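Local structure of alpha-1,3-glucanase (Paenibacillus glycanilyticus, 6K0P) at residues P177-P182 with E233-G238; I212-G217 with W240-V245; I268-A273 with V298-V303. The protein hydrolyses alpha-1,3-glucan as a glycoside hydrolase of family 87, and is present here as its catalytic domain with nigerose bound. The protein carries 1 engineered substitution. One frame throughout, in Å; residues are numbered along the deposited sequence. Where two conformers were deposited one is given.

The three contacts lie near one end of a right-handed parallel beta-helix, on the same side of the chain's centre. The centre of contact 1 is about 8 Å from that of contact 2 and 11 Å from that of contact 3; contacts 2 and 3 are about 10 Å apart. Along the chain, contacts 1 and 2 alternate: 177-182, 212-217, 233-238, then 240-245, with contact 3 following. Strand 233-236 runs between strands 211-214 and 267-269, and strand 242-245 pairs with 271-274, so both sides of the corner at 270 are joined to the previous coil. Trp240 also meets Trp302 edge-to-face. Contact 1 thus fastens the linker to the first coils, and contacts 2 and 3 join those coils to one another.

Contact 1 of 3, residues P177-P182 with E233-G238; sequences PPQANP and EIVGAG
A linker packs against the end of a beta-strand here: residues 177-182, in the loop between strands 165-173 and 187-189, lie over strand 233-236 and the turn after it, near one end of the molecule. Two bonds from one residue hold it. The backbone N of Gln179 gives a nearly straight hydrogen bond to Ala237 O (3.0 Å). Its side chain, extended beyond CG, reaches along 233-238 so that NE2 donates to Gly236 O at 2.8 Å, with an N-H...O angle of 153° and the carbonyl oxygen in the plane of the amide. The second partner of NE2 is Asp270 OD2, so both sites that fix the amide are acceptors, which suits a glutamine NH2 group. A water donates to Pro177 O (2.8 Å) and to Ala237 O (3.2 Å), giving the latter carbonyl two donors. The linker leads from the antiparallel sheet containing strand 165-173 into the parallel beta-helix of the pectate-lyase-like clan, and strand 233-236 belongs to one of the first coils. Prolines suit such an extended linker. Pro178 CB rests on Ala237 CB at 4.0 Å, while Ala237 CB also lies 3.3 Å from Gln179 O, close quarters that a methyl fits well. Gly238, with phi 123°, takes a backbone setting in which the lack of a CB keeps Ala237 O uncrowded. Further along, Pro182 CG slides past Val235 CG1 at 4.2 Å. That CG1 branch stands opposite the backbone N of its own residue (chi1 -179°), and the Gln179 side chain crosses that of Val235 at about a right angle, with NE2 3.8 Å from CG1. Tyr213 accompanies the linker from strand 211-214, its OH bonded to Gln179 O, and Tyr187 packs on both Pro182 and Val235.

Contact 2 of 3, residues I212-G217 with W240-V245; sequences IYIPAG and WYTKLV
Tyr241 touches Ala216 through its CB, 3.9 Å from Ala216 CB, whereas its ring leads away and its OH bonds to Ala176 O. The ring of Tyr213, within its own segment, has Pro215 N over one face, 3.8 Å above the plane and offset toward the rim. Thr242 fills two roles. Its OG1 lies beside its own backbone N (chi1 -64°), donates to Ile214 O at 2.8 Å, and accepts from Ala237 N; its CG2 is turned to the apolar side, 3.6 Å from Ile214 CG2. A beta-branched residue with both a hydroxyl and a methyl suits this border. Leu244 CD2 extends the apolar patch, crossing Ile214 at about a right angle, 4.0 Å from its CD1. Gly217 forms a parallel bridge with Thr242: its N donates to Tyr241 O (2.9 Å), and its O accepts from Lys243 N (2.9 Å). At its phi of 143° a CB would press on the carbonyl O of Ala216, which the absence of a side chain avoids. Lys243 then extends toward a bound glucose, to which NZ makes a weak hydrogen bond. On the apolar side, Leu244 touches Ile196 of helix 196-204 and Trp219 of strand 217-220, while strand 271-274 flanks strand 242-245.

Contact 3 of 3, residues I268-A273 with V298-V303; sequences IRDLSA and VQNIWV
Asp270 and Asn300 meet at matching corners of the two segments. Asn300 ND2 donates to Asp270 OD1 at 2.9 Å with an N-H...O angle of 163°; the oxygen lies in the amide plane, yet the nitrogen approaches from above the carboxylate, the two planes being 66° apart. Both residues have positive phi, a backbone shape that asparagine and aspartate tolerate well. On either side of the corner, parallel strands are stitched by Gln299 N to Ile268 O (3.0 Å), Trp302 N to Leu271 O (3.1 Å) and Ala273 N to Trp302 O (2.8 Å). Inside, Leu271 and Ile301 lie side by side, pointing the same way, with CD1 of the leucine 3.9 Å from CG2 of the isoleucine. Leu271 CG sits between its backbone N and carbonyl carbon (chi1 54°), bringing that branch near. Farther out, Arg269 NH1 makes a salt bridge with Asp270 OD2 (2.8 Å), which probably helps keep the carboxylate ionised and oriented. The Asn323 side chain, in the next coil, brackets the second corner, OD1 accepting from Ile301 N and ND2 donating to Val298 O, and Phe287 packs on Ala273, Ile301 and Val303. In-register parallel strands that bend together, with aliphatic residues stacked inside, are the signature of the parallel beta-helix.

Contact 1 of 3, residues P177-P182 with E233-G238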
ATOM      1  N   PRO A 177     -21.803  -2.696  16.306  1.00 11.32           N
ATOM      2  CA  PRO A 177     -21.865  -4.042  16.902  1.00 10.98           C
ATOM      3  C   PRO A 177     -21.745  -5.111  15.830  1.00 11.55           C
ATOM      4  O   PRO A 177     -22.021  -4.847  14.647  1.00 11.91           O
ATOM      5  CB  PRO A 177     -23.258  -4.075  17.559  1.00 13.05           C
ATOM      6  CG  PRO A 177     -23.617  -2.645  17.767  1.00 13.56           C
ATOM      7  CD  PRO A 177     -22.975  -1.870  16.650  1.00 14.25           C
ATOM      8  N   PRO A 178     -21.336  -6.329  16.200  1.00 11.64           N
ATOM      9  CA  PRO A 178     -21.144  -7.382  15.193  1.00 11.00           C
ATOM     10  C   PRO A 178     -22.436  -7.753  14.484  1.00 12.68           C
ATOM     11  O   PRO A 178     -23.514  -7.792  15.085  1.00 13.63           O
ATOM     12  CB  PRO A 178     -20.600  -8.562  16.004  1.00 12.28           C
ATOM     13  CG  PRO A 178     -21.065  -8.304  17.408  1.00 14.51           C
ATOM     14  CD  PRO A 178     -21.030  -6.802  17.560  1.00 15.82           C
ATOM     15  N   GLN A 179     -22.301  -8.068  13.199  1.00 11.89           N
ATOM     16  CA  GLN A 179     -23.413  -8.493  12.360  1.00 12.89           C
ATOM     17  C   GLN A 179     -23.627  -9.997  12.504  1.00 12.01           C
ATOM     18  O   GLN A 179     -22.672 -10.781  12.443  1.00 11.92           O
ATOM     19  CB  GLN A 179     -23.114  -8.058  10.922  1.00 18.19           C
ATOM     20  CG  GLN A 179     -23.532  -8.942   9.772  1.00 24.73           C
ATOM     21  CD  GLN A 179     -22.925  -8.438   8.457  1.00 25.46           C
ATOM     22  OE1 GLN A 179     -23.428  -7.475   7.881  1.00 28.43           O
ATOM     23  NE2 GLN A 179     -21.848  -9.078   7.982  1.00 15.10           N
ATOM     24  N   ALA A 180     -24.885 -10.388  12.732  1.00 12.08           N
ATOM     25  CA  ALA A 180     -25.261 -11.776  12.957  1.00 11.13           C
ATOM     26  C   ALA A 180     -25.313 -12.553  11.642  1.00 11.57           C
ATOM     27  O   ALA A 180     -25.225 -11.994  10.549  1.00 12.44           O
ATOM     28  CB  ALA A 180     -26.644 -11.828  13.597  1.00 12.96           C
ATOM     29  N   ASN A 181     -25.496 -13.860  11.758  1.00 11.16           N
ATOM     30  CA  ASN A 181     -25.726 -14.686  10.583  1.00  9.74           C
ATOM     31  C   ASN A 181     -26.903 -14.104   9.800  1.00 11.62           C
ATOM     32  O   ASN A 181     -27.988 -13.931  10.371  1.00 12.25           O
ATOM     33  CB  ASN A 181     -26.048 -16.111  11.040  1.00 11.15           C
ATOM     34  CG  ASN A 181     -26.107 -17.102   9.886  1.00 10.64           C
ATOM     35  OD1 ASN A 181     -26.443 -16.735   8.763  1.00 11.81           O
ATOM     36  ND2 ASN A 181     -25.759 -18.360  10.157  1.00 10.79           N
ATOM     37  N   PRO A 182     -26.729 -13.771   8.520  1.00 10.83           N
ATOM     38  CA  PRO A 182     -27.846 -13.166   7.776  1.00 11.74           C
ATOM     39  C   PRO A 182     -29.071 -14.058   7.716  1.00 13.58           C
ATOM     40  O   PRO A 182     -30.201 -13.552   7.694  1.00 16.04           O
ATOM     41  CB  PRO A 182     -27.254 -12.928   6.378  1.00 15.17           C
ATOM     42  CG  PRO A 182     -25.767 -12.929   6.582  1.00 18.42           C
ATOM     43  CD  PRO A 182     -25.505 -13.882   7.710  1.00 13.04           C
ATOM     44  N   GLU A 233     -20.779 -17.770  -0.891  1.00 10.48           N
ATOM     45  CA  GLU A 233     -20.676 -16.567  -0.072  1.00 11.63           C
ATOM     46  C   GLU A 233     -20.008 -16.934   1.246  1.00 14.82           C
ATOM     47  O   GLU A 233     -20.404 -17.903   1.901  1.00 13.84           O
ATOM     48  CB  GLU A 233     -22.062 -15.991   0.202  1.00 12.40           C
ATOM     49  CG  GLU A 233     -22.778 -15.502  -1.035  1.00 14.44           C
ATOM     50  CD  GLU A 233     -24.140 -14.937  -0.719  1.00 21.59           C
ATOM     51  OE1 GLU A 233     -24.280 -14.269   0.326  1.00 15.07           O
ATOM     52  OE2 GLU A 233     -25.074 -15.170  -1.517  1.00 23.51           O
ATOM     53  N   ILE A 234     -18.985 -16.172   1.627  1.00 11.50           N
ATOM     54  CA  ILE A 234     -18.347 -16.290   2.931  1.00 11.49           C
ATOM     55  C   ILE A 234     -18.535 -14.950   3.621  1.00 11.52           C
ATOM     56  O   ILE A 234     -18.040 -13.927   3.134  1.00 11.68           O
ATOM     57  CB  ILE A 234     -16.864 -16.665   2.802  1.00 13.13           C
ATOM     58  CG1 ILE A 234     -16.741 -18.005   2.073  1.00 16.42           C
ATOM     59  CG2 ILE A 234     -16.191 -16.735   4.178  1.00 13.11           C
ATOM     60  CD1 ILE A 234     -15.343 -18.477   1.888  1.00 19.59           C
ATOM     61  N   VAL A 235     -19.287 -14.945   4.718  1.00 11.21           N
ATOM     62  CA  VAL A 235     -19.735 -13.717   5.370  1.00  9.93           C
ATOM     63  C   VAL A 235     -19.315 -13.768   6.831  1.00 11.41           C
ATOM     64  O   VAL A 235     -19.648 -14.722   7.542  1.00 10.60           O
ATOM     65  CB  VAL A 235     -21.266 -13.562   5.277  1.00 10.30           C
ATOM     66  CG1 VAL A 235     -21.706 -12.276   5.945  1.00 13.65           C
ATOM     67  CG2 VAL A 235     -21.740 -13.628   3.809  1.00 14.03           C
ATOM     68  N   GLY A 236     -18.594 -12.739   7.283  1.00 10.31           N
ATOM     69  CA  GLY A 236     -18.249 -12.592   8.680  1.00 10.79           C
ATOM     70  C   GLY A 236     -19.150 -11.596   9.392  1.00  9.96           C
ATOM     71  O   GLY A 236     -20.149 -11.107   8.855  1.00 11.50           O
ATOM     72  N   ALA A 237     -18.751 -11.268  10.621  1.00  9.94           N
ATOM     73  CA  ALA A 237     -19.479 -10.349  11.486  1.00 10.26           C
ATOM     74  C   ALA A 237     -18.971  -8.920  11.385  1.00 10.55           C
ATOM     75  O   ALA A 237     -19.511  -8.034  12.055  1.00 11.42           O
ATOM     76  CB  ALA A 237     -19.375 -10.820  12.944  1.00 10.58           C
ATOM     77  N   GLY A 238     -17.952  -8.685  10.561  1.00 10.17           N
ATOM     78  CA  GLY A 238     -17.260  -7.420  10.495  1.00 11.51           C
ATOM     79  C   GLY A 238     -15.786  -7.648  10.770  1.00  9.55           C
ATOM     80  O   GLY A 238     -15.418  -8.535  11.546  1.00 10.51           O
TER
HETATM   81  O   HOH W   1     -20.702  -5.121  12.220  1.00 17.70           O

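Contact 2 of 3, residues I212-G217 with W240-V245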
ATOM      1  N   ILE A 212     -21.423 -19.739   3.874  1.00 10.76           N
ATOM      2  CA  ILE A 212     -21.115 -19.936   5.281  1.00 10.40           C
ATOM      3  C   ILE A 212     -21.052 -18.592   5.984  1.00 10.85           C
ATOM      4  O   ILE A 212     -20.798 -17.552   5.365  1.00 11.83           O
ATOM      5  CB  ILE A 212     -19.809 -20.729   5.514  1.00 10.68           C
ATOM      6  CG1 ILE A 212     -18.579 -19.920   5.083  1.00 11.62           C
ATOM      7  CG2 ILE A 212     -19.869 -22.076   4.805  1.00 11.92           C
ATOM      8  CD1 ILE A 212     -17.245 -20.518   5.575  1.00 12.31           C
ATOM      9  N   TYR A 213     -21.308 -18.626   7.286  1.00 10.53           N
ATOM     10  CA  TYR A 213     -21.173 -17.474   8.161  1.00  9.65           C
ATOM     11  C   TYR A 213     -20.093 -17.787   9.180  1.00  9.19           C
ATOM     12  O   TYR A 213     -20.095 -18.866   9.786  1.00 11.25           O
ATOM     13  CB  TYR A 213     -22.493 -17.200   8.887  1.00  9.95           C
ATOM     14  CG  TYR A 213     -22.391 -16.148   9.967  1.00 10.93           C
ATOM     15  CD1 TYR A 213     -22.200 -14.804   9.647  1.00 10.05           C
ATOM     16  CD2 TYR A 213     -22.491 -16.498  11.312  1.00 12.01           C
ATOM     17  CE1 TYR A 213     -22.114 -13.839  10.646  1.00 10.03           C
ATOM     18  CE2 TYR A 213     -22.419 -15.537  12.308  1.00 10.90           C
ATOM     19  CZ  TYR A 213     -22.227 -14.219  11.971  1.00 11.00           C
ATOM     20  OH  TYR A 213     -22.160 -13.285  12.981  1.00 11.22           O
ATOM     21  N   ILE A 214     -19.168 -16.849   9.362  1.00 10.55           N
ATOM     22  CA  ILE A 214     -18.088 -17.010  10.326  1.00 11.76           C
ATOM     23  C   ILE A 214     -18.312 -15.999  11.445  1.00 10.14           C
ATOM     24  O   ILE A 214     -18.176 -14.785  11.222  1.00 10.36           O
ATOM     25  CB  ILE A 214     -16.707 -16.848   9.683  1.00 10.69           C
ATOM     26  CG1 ILE A 214     -16.620 -17.679   8.401  1.00  9.74           C
ATOM     27  CG2 ILE A 214     -15.623 -17.277  10.665  1.00 10.88           C
ATOM     28  CD1 ILE A 214     -15.244 -17.639   7.700  1.00 12.96           C
ATOM     29  N   PRO A 215     -18.674 -16.442  12.642  1.00 10.78           N
ATOM     30  CA  PRO A 215     -19.063 -15.512  13.706  1.00 11.62           C
ATOM     31  C   PRO A 215     -17.878 -14.711  14.218  1.00 10.68           C
ATOM     32  O   PRO A 215     -16.718 -14.939  13.865  1.00 10.94           O
ATOM     33  CB  PRO A 215     -19.583 -16.431  14.818  1.00 13.27           C
ATOM     34  CG  PRO A 215     -19.781 -17.763  14.196  1.00 17.40           C
ATOM     35  CD  PRO A 215     -18.839 -17.852  13.029  1.00 12.22           C
ATOM     36  N   ALA A 216     -18.191 -13.762  15.097  1.00 11.36           N
ATOM     37  CA  ALA A 216     -17.144 -13.071  15.836  1.00 12.38           C
ATOM     38  C   ALA A 216     -16.264 -14.091  16.543  1.00 10.87           C
ATOM     39  O   ALA A 216     -16.751 -15.106  17.058  1.00 12.82           O
ATOM     40  CB  ALA A 216     -17.784 -12.137  16.867  1.00 13.18           C
ATOM     41  N   GLY A 217     -14.958 -13.830  16.552  1.00 11.59           N
ATOM     42  CA  GLY A 217     -14.033 -14.712  17.226  1.00 11.49           C
ATOM     43  C   GLY A 217     -12.724 -14.849  16.488  1.00 12.28           C
ATOM     44  O   GLY A 217     -12.509 -14.172  15.481  1.00 12.99           O
ATOM     45  N   TRP A 240     -13.474  -6.116  12.490  1.00 10.31           N
ATOM     46  CA  TRP A 240     -13.017  -6.023  13.876  1.00 10.80           C
ATOM     47  C   TRP A 240     -13.443  -7.220  14.712  1.00 12.24           C
ATOM     48  O   TRP A 240     -12.945  -7.382  15.834  1.00 12.51           O
ATOM     49  CB  TRP A 240     -13.544  -4.737  14.529  1.00 11.45           C
ATOM     50  CG  TRP A 240     -12.675  -3.530  14.291  1.00 10.05           C
ATOM     51  CD1 TRP A 240     -12.805  -2.604  13.288  1.00 12.03           C
ATOM     52  CD2 TRP A 240     -11.540  -3.122  15.069  1.00 11.55           C
ATOM     53  NE1 TRP A 240     -11.828  -1.633  13.408  1.00 10.43           N
ATOM     54  CE2 TRP A 240     -11.036  -1.935  14.488  1.00  9.54           C
ATOM     55  CE3 TRP A 240     -10.900  -3.646  16.202  1.00 11.20           C
ATOM     56  CZ2 TRP A 240      -9.921  -1.263  15.003  1.00 10.60           C
ATOM     57  CZ3 TRP A 240      -9.790  -2.975  16.708  1.00 11.34           C
ATOM     58  CH2 TRP A 240      -9.317  -1.798  16.111  1.00 10.57           C
ATOM     59  N   TYR A 241     -14.352  -8.057  14.211  1.00 11.04           N
ATOM     60  CA  TYR A 241     -14.930  -9.131  15.015  1.00 10.08           C
ATOM     61  C   TYR A 241     -14.554 -10.522  14.536  1.00  9.46           C
ATOM     62  O   TYR A 241     -14.124 -11.345  15.346  1.00 11.40           O
ATOM     63  CB  TYR A 241     -16.457  -8.994  15.053  1.00 11.24           C
ATOM     64  CG  TYR A 241     -16.917  -7.691  15.641  1.00 12.48           C
ATOM     65  CD1 TYR A 241     -16.737  -7.421  16.989  1.00 15.57           C
ATOM     66  CD2 TYR A 241     -17.504  -6.719  14.842  1.00 11.67           C
ATOM     67  CE1 TYR A 241     -17.154  -6.208  17.538  1.00 15.24           C
ATOM     68  CE2 TYR A 241     -17.919  -5.516  15.371  1.00 13.42           C
ATOM     69  CZ  TYR A 241     -17.742  -5.272  16.718  1.00 14.15           C
ATOM     70  OH  TYR A 241     -18.156  -4.067  17.242  1.00 15.77           O
ATOM     71  N   THR A 242     -14.730 -10.824  13.251  1.00 10.30           N
ATOM     72  CA  THR A 242     -14.382 -12.139  12.715  1.00  9.83           C
ATOM     73  C   THR A 242     -12.926 -12.085  12.286  1.00  9.69           C
ATOM     74  O   THR A 242     -12.582 -11.361  11.348  1.00 10.67           O
ATOM     75  CB  THR A 242     -15.261 -12.473  11.515  1.00 10.32           C
ATOM     76  OG1 THR A 242     -16.628 -12.566  11.936  1.00 11.11           O
ATOM     77  CG2 THR A 242     -14.834 -13.810  10.886  1.00 11.88           C
ATOM     78  N   LYS A 243     -12.073 -12.849  12.968  1.00  8.96           N
ATOM     79  CA  LYS A 243     -10.637 -12.862  12.708  1.00  9.06           C
ATOM     80  C   LYS A 243     -10.224 -14.265  12.296  1.00 11.26           C
ATOM     81  O   LYS A 243     -10.308 -15.200  13.102  1.00 12.11           O
ATOM     82  CB  LYS A 243      -9.866 -12.457  13.969  1.00 11.62           C
ATOM     83  CG  LYS A 243     -10.238 -11.066  14.477  1.00 12.44           C
ATOM     84  CD  LYS A 243      -9.603 -10.796  15.840  1.00 17.60           C
ATOM     85  CE  LYS A 243     -10.017  -9.435  16.390  1.00 18.69           C
ATOM     86  NZ  LYS A 243      -9.253  -9.133  17.638  1.00 25.17           N
ATOM     87  N   LEU A 244      -9.755 -14.405  11.059  1.00 10.62           N
ATOM     88  CA  LEU A 244      -9.165 -15.653  10.598  1.00 11.52           C
ATOM     89  C   LEU A 244      -7.671 -15.567  10.877  1.00 12.84           C
ATOM     90  O   LEU A 244      -7.009 -14.616  10.444  1.00 14.62           O
ATOM     91  CB  LEU A 244      -9.428 -15.835   9.105  1.00 11.30           C
ATOM     92  CG  LEU A 244     -10.875 -15.668   8.635  1.00 12.99           C
ATOM     93  CD1 LEU A 244     -10.981 -16.034   7.146  1.00 11.87           C
ATOM     94  CD2 LEU A 244     -11.848 -16.494   9.472  1.00 14.05           C
ATOM     95  N   VAL A 245      -7.144 -16.527  11.629  1.00 10.16           N
ATOM     96  CA  VAL A 245      -5.820 -16.397  12.228  1.00 10.64           C
ATOM     97  C   VAL A 245      -4.940 -17.553  11.764  1.00 10.71           C
ATOM     98  O   VAL A 245      -5.226 -18.719  12.065  1.00 12.05           O
ATOM     99  CB  VAL A 245      -5.904 -16.342  13.764  1.00 11.45           C
ATOM    100  CG1 VAL A 245      -4.522 -16.179  14.370  1.00 11.06           C
ATOM    101  CG2 VAL A 245      -6.812 -15.192  14.208  1.00 12.11           C
TER

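Contact 3 of 3, residues I268-A273 with V298-V303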
ATOM      1  N   ILE A 268     -16.484 -12.917  -0.682  1.00  9.87           N
ATOM      2  CA  ILE A 268     -15.884 -13.017   0.643  1.00 10.10           C
ATOM      3  C   ILE A 268     -15.979 -11.636   1.268  1.00 10.89           C
ATOM      4  O   ILE A 268     -15.476 -10.661   0.692  1.00 10.67           O
ATOM      5  CB  ILE A 268     -14.417 -13.471   0.567  1.00 10.92           C
ATOM      6  CG1 ILE A 268     -14.308 -14.825  -0.141  1.00 14.53           C
ATOM      7  CG2 ILE A 268     -13.807 -13.541   1.963  1.00 12.80           C
ATOM      8  CD1 ILE A 268     -12.878 -15.279  -0.396  1.00 13.41           C
ATOM      9  N   ARG A 269     -16.617 -11.535   2.436  1.00 10.32           N
ATOM     10  CA  ARG A 269     -16.842 -10.201   2.983  1.00  9.82           C
ATOM     11  C   ARG A 269     -16.894 -10.171   4.504  1.00  9.65           C
ATOM     12  O   ARG A 269     -17.236 -11.158   5.162  1.00 10.23           O
ATOM     13  CB  ARG A 269     -18.109  -9.547   2.415  1.00 10.15           C
ATOM     14  CG  ARG A 269     -19.416 -10.247   2.812  1.00 10.87           C
ATOM     15  CD  ARG A 269     -20.596  -9.491   2.205  1.00 11.03           C
ATOM     16  NE  ARG A 269     -21.875 -10.192   2.254  1.00 14.12           N
ATOM     17  CZ  ARG A 269     -22.810  -9.967   3.167  1.00 14.07           C
ATOM     18  NH1 ARG A 269     -22.596  -9.077   4.128  1.00 15.67           N
ATOM     19  NH2 ARG A 269     -23.967 -10.629   3.122  1.00 15.76           N
ATOM     20  N   ASP A 270     -16.558  -8.991   5.045  1.00 10.57           N
ATOM     21  CA  ASP A 270     -16.876  -8.615   6.426  1.00  9.11           C
ATOM     22  C   ASP A 270     -16.076  -9.428   7.447  1.00 10.42           C
ATOM     23  O   ASP A 270     -16.624  -9.968   8.406  1.00 10.33           O
ATOM     24  CB  ASP A 270     -18.382  -8.683   6.704  1.00 11.33           C
ATOM     25  CG  ASP A 270     -19.195  -7.842   5.737  1.00 11.51           C
ATOM     26  OD1 ASP A 270     -18.660  -6.862   5.169  1.00 12.19           O
ATOM     27  OD2 ASP A 270     -20.387  -8.151   5.556  1.00 12.19           O
ATOM     28  N   LEU A 271     -14.765  -9.493   7.250  1.00  9.92           N
ATOM     29  CA  LEU A 271     -13.925 -10.272   8.150  1.00  8.48           C
ATOM     30  C   LEU A 271     -12.493  -9.778   8.030  1.00  9.03           C
ATOM     31  O   LEU A 271     -12.152  -9.017   7.122  1.00 10.14           O
ATOM     32  CB  LEU A 271     -14.037 -11.777   7.845  1.00 10.65           C
ATOM     33  CG  LEU A 271     -13.764 -12.264   6.409  1.00  9.87           C
ATOM     34  CD1 LEU A 271     -12.269 -12.323   6.094  1.00 11.24           C
ATOM     35  CD2 LEU A 271     -14.422 -13.632   6.178  1.00 11.88           C
ATOM     36  N   SER A 272     -11.648 -10.250   8.934  1.00  8.39           N
ATOM     37  CA  SER A 272     -10.227  -9.962   8.863  1.00  9.35           C
ATOM     38  C   SER A 272      -9.429 -11.256   8.807  1.00  8.75           C
ATOM     39  O   SER A 272      -9.907 -12.330   9.199  1.00  9.84           O
ATOM     40  CB  SER A 272      -9.739  -9.086  10.033  1.00  9.73           C
ATOM     41  OG  SER A 272      -9.940  -9.751  11.274  1.00 10.42           O
ATOM     42  N   ALA A 273      -8.210 -11.148   8.274  1.00  8.92           N
ATOM     43  CA  ALA A 273      -7.299 -12.278   8.183  1.00 10.09           C
ATOM     44  C   ALA A 273      -5.928 -11.829   8.658  1.00  8.74           C
ATOM     45  O   ALA A 273      -5.380 -10.835   8.157  1.00 10.52           O
ATOM     46  CB  ALA A 273      -7.218 -12.828   6.759  1.00 13.49           C
ATOM     47  N   VAL A 298     -14.626  -9.324  -3.274  1.00 10.44           N
ATOM     48  CA  VAL A 298     -13.912  -9.337  -2.002  1.00 10.91           C
ATOM     49  C   VAL A 298     -14.158  -7.966  -1.389  1.00 11.26           C
ATOM     50  O   VAL A 298     -13.706  -6.947  -1.932  1.00 10.23           O
ATOM     51  CB  VAL A 298     -12.416  -9.594  -2.202  1.00 10.83           C
ATOM     52  CG1 VAL A 298     -11.663  -9.457  -0.888  1.00 11.55           C
ATOM     53  CG2 VAL A 298     -12.199 -10.971  -2.830  1.00 12.92           C
ATOM     54  N   GLN A 299     -14.911  -7.927  -0.288  1.00 10.58           N
ATOM     55  CA  GLN A 299     -15.446  -6.654   0.188  1.00 11.32           C
ATOM     56  C   GLN A 299     -15.338  -6.515   1.696  1.00 10.75           C
ATOM     57  O   GLN A 299     -15.714  -7.424   2.438  1.00 10.93           O
ATOM     58  CB  GLN A 299     -16.912  -6.496  -0.225  1.00 14.01           C
ATOM     59  CG  GLN A 299     -17.482  -5.127   0.117  1.00 15.09           C
ATOM     60  CD  GLN A 299     -18.707  -4.782  -0.711  1.00 23.16           C
ATOM     61  OE1 GLN A 299     -18.908  -5.320  -1.801  1.00 25.31           O
ATOM     62  NE2 GLN A 299     -19.530  -3.873  -0.199  1.00 24.42           N
ATOM     63  N   ASN A 300     -14.861  -5.352   2.151  1.00 10.73           N
ATOM     64  CA  ASN A 300     -14.802  -5.055   3.589  1.00 10.39           C
ATOM     65  C   ASN A 300     -14.033  -6.130   4.357  1.00 10.84           C
ATOM     66  O   ASN A 300     -14.464  -6.605   5.414  1.00 11.27           O
ATOM     67  CB  ASN A 300     -16.205  -4.845   4.169  1.00  9.81           C
ATOM     68  CG  ASN A 300     -16.187  -4.323   5.606  1.00 10.41           C
ATOM     69  OD1 ASN A 300     -15.313  -3.527   5.995  1.00 11.91           O
ATOM     70  ND2 ASN A 300     -17.157  -4.773   6.404  1.00 11.00           N
ATOM     71  N   ILE A 301     -12.895  -6.546   3.810  1.00 10.05           N
ATOM     72  CA  ILE A 301     -11.982  -7.402   4.551  1.00 10.43           C
ATOM     73  C   ILE A 301     -10.716  -6.625   4.894  1.00 10.17           C
ATOM     74  O   ILE A 301     -10.332  -5.665   4.212  1.00 11.41           O
ATOM     75  CB  ILE A 301     -11.687  -8.776   3.911  1.00 11.81           C
ATOM     76  CG1 ILE A 301     -10.745  -8.652   2.726  1.00 12.05           C
ATOM     77  CG2 ILE A 301     -12.997  -9.497   3.515  1.00 12.75           C
ATOM     78  CD1 ILE A 301     -10.180 -10.007   2.310  1.00 13.58           C
ATOM     79  N   TRP A 302     -10.089  -7.032   5.995  1.00  9.01           N
ATOM     80  CA  TRP A 302      -8.889  -6.403   6.538  1.00  9.65           C
ATOM     81  C   TRP A 302      -7.853  -7.511   6.659  1.00  8.59           C
ATOM     82  O   TRP A 302      -8.081  -8.498   7.363  1.00  9.48           O
ATOM     83  CB  TRP A 302      -9.257  -5.796   7.897  1.00  9.69           C
ATOM     84  CG  TRP A 302      -8.157  -5.276   8.799  1.00  9.30           C
ATOM     85  CD1 TRP A 302      -6.802  -5.267   8.580  1.00 10.53           C
ATOM     86  CD2 TRP A 302      -8.362  -4.684  10.083  1.00 11.14           C
ATOM     87  NE1 TRP A 302      -6.155  -4.704   9.666  1.00  9.29           N
ATOM     88  CE2 TRP A 302      -7.096  -4.350  10.603  1.00 10.90           C
ATOM     89  CE3 TRP A 302      -9.501  -4.412  10.849  1.00 13.64           C
ATOM     90  CZ2 TRP A 302      -6.938  -3.756  11.855  1.00 11.04           C
ATOM     91  CZ3 TRP A 302      -9.342  -3.825  12.095  1.00 13.70           C
ATOM     92  CH2 TRP A 302      -8.070  -3.502  12.584  1.00 12.24           C
ATOM     93  N   VAL A 303      -6.752  -7.394   5.915  1.00  9.29           N
ATOM     94  CA  VAL A 303      -5.755  -8.454   5.806  0.65  9.40           C
ATOM     95  C   VAL A 303      -4.386  -7.888   6.166  1.00  9.62           C
ATOM     96  O   VAL A 303      -4.026  -6.795   5.711  1.00  9.52           O
ATOM     97  CB  VAL A 303      -5.752  -9.032   4.374  0.65 12.36           C
ATOM     98  CG1 VAL A 303      -4.716 -10.112   4.213  0.65 10.88           C
ATOM     99  CG2 VAL A 303      -7.131  -9.565   4.023  0.65 13.95           C
TER